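Local coordinates for NAD-dependent epimerase/dehydratase (Bacteroides thetaiotaomicron, PDB 3DHN), which probably binds NAD(P) through a Rossmann-type domain and is thought to act as an oxidoreductase or epimerase, its substrate being unestablished, at residues I7-A12 / I72-P77. Numbering follows the deposited sequence.
Sequences IVLIGA and ISAFNP
Ala74 N donates to Ile10 O at 2.7 Å, the shortest hydrogen bond of the contact, carrying the pairing of parallel strands 6-10 and 70-73 one step into the loop. Within the strands, Ile72 N donates to Val8 O almost straight (174°) and Ile10 N to Ile72 O at 2.9 Å; Leu9 CA adds a weak CA-H...O contact to Ile72 O. Both strands lie in the middle of the sheet, and strand 30-34 takes Ile7 and Leu9 on the other edge. On one face, Leu9 CD2 meets Ile72 CG2 at 4.3 Å and also reaches Ala74 CB, while Ile7 CD1 approaches Ile72 CD1; helix 194-206 covers Ile7 and Ile72. On the opposite face, Ser73 OG, trans to the main-chain N (chi1 175°), lies 4.1 Å from Ile10 CB and weakly accepts Phe75 N. Gly11, at a positive phi (82°) that favours glycine, starts the glycine-rich loop following the first strand of a Rossmann fold. A water 2.6 Å from both Gly11 O and Ala74 O bridges these carbonyls. Backbone bonds and water thus tie together two loops at the C-terminal strand ends, where Rossmann folds bind dinucleotide, consistent with the NAD(P)H-binding family.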
# COMPACT_ATOMS: atom_id res chain seq x y z
N ILE A 7 -8.74 12.65 1.08
CA ILE A 7 -7.69 11.71 1.46
C ILE A 7 -6.29 12.25 1.25
O ILE A 7 -6.06 13.19 0.48
CB ILE A 7 -7.81 10.39 0.64
CG1 ILE A 7 -7.39 10.63 -0.82
CG2 ILE A 7 -9.23 9.87 0.66
CD1 ILE A 7 -7.42 9.38 -1.69
N VAL A 8 -5.34 11.63 1.95
CA VAL A 8 -3.94 11.98 1.83
C VAL A 8 -3.22 10.74 1.31
O VAL A 8 -3.46 9.63 1.79
CB VAL A 8 -3.32 12.33 3.19
CG1 VAL A 8 -1.88 12.80 3.00
CG2 VAL A 8 -4.15 13.40 3.88
N LEU A 9 -2.35 10.93 0.32
CA LEU A 9 -1.60 9.83 -0.26
C LEU A 9 -0.13 10.09 0.03
O LEU A 9 0.47 11.00 -0.54
CB LEU A 9 -1.83 9.76 -1.77
CG LEU A 9 -1.86 8.42 -2.51
CD1 LEU A 9 -1.66 8.69 -3.99
CD2 LEU A 9 -0.80 7.46 -2.00
N ILE A 10 0.45 9.31 0.94
CA ILE A 10 1.85 9.47 1.30
C ILE A 10 2.74 8.61 0.39
O ILE A 10 2.57 7.39 0.29
CB ILE A 10 2.09 9.09 2.77
CG1 ILE A 10 1.32 10.07 3.68
CG2 ILE A 10 3.58 9.13 3.10
CD1 ILE A 10 1.39 9.74 5.16
N GLY A 11 3.69 9.27 -0.27
CA GLY A 11 4.58 8.58 -1.17
C GLY A 11 3.90 8.40 -2.51
O GLY A 11 3.93 7.32 -3.11
N ALA A 12 3.28 9.48 -2.98
CA ALA A 12 2.56 9.46 -4.26
C ALA A 12 3.50 9.51 -5.45
O ALA A 12 3.29 10.28 -6.39
CB ALA A 12 1.59 10.64 -4.32
N ILE A 72 -3.77 6.88 2.84
CA ILE A 72 -3.19 5.73 2.17
C ILE A 72 -1.70 6.02 2.09
O ILE A 72 -1.29 7.11 1.68
CB ILE A 72 -3.71 5.58 0.72
CG1 ILE A 72 -5.22 5.36 0.71
CG2 ILE A 72 -2.99 4.41 0.03
CD1 ILE A 72 -5.83 5.40 -0.69
N SER A 73 -0.88 5.05 2.48
CA SER A 73 0.56 5.23 2.42
C SER A 73 1.23 4.24 1.47
O SER A 73 1.05 3.02 1.61
CB SER A 73 1.19 5.09 3.81
OG SER A 73 2.61 5.16 3.71
N ALA A 74 1.97 4.77 0.50
CA ALA A 74 2.70 3.96 -0.47
C ALA A 74 4.21 4.15 -0.28
O ALA A 74 5.00 3.97 -1.22
CB ALA A 74 2.30 4.36 -1.89
N PHE A 75 4.62 4.51 0.93
CA PHE A 75 6.02 4.73 1.26
C PHE A 75 6.93 3.53 1.02
O PHE A 75 6.62 2.39 1.39
CB PHE A 75 6.16 5.14 2.73
CG PHE A 75 7.59 5.19 3.21
CD1 PHE A 75 8.41 6.27 2.90
CD2 PHE A 75 8.13 4.12 3.92
CE1 PHE A 75 9.76 6.28 3.28
CE2 PHE A 75 9.47 4.12 4.31
CZ PHE A 75 10.29 5.20 3.99
N ASN A 76 8.08 3.80 0.40
CA ASN A 76 9.10 2.81 0.11
C ASN A 76 10.41 3.58 -0.08
O ASN A 76 10.42 4.68 -0.62
CB ASN A 76 8.76 2.04 -1.17
CG ASN A 76 9.85 1.07 -1.58
OD1 ASN A 76 10.23 0.18 -0.83
ND2 ASN A 76 10.37 1.25 -2.80
N PRO A 77 11.54 3.02 0.40
CA PRO A 77 11.69 1.74 1.08
C PRO A 77 12.15 1.92 2.53
O PRO A 77 13.22 2.47 2.78
CB PRO A 77 12.74 1.02 0.24
CG PRO A 77 13.59 2.19 -0.36
CD PRO A 77 12.86 3.49 -0.06
O HOH W 1 5.79 5.52 -3.19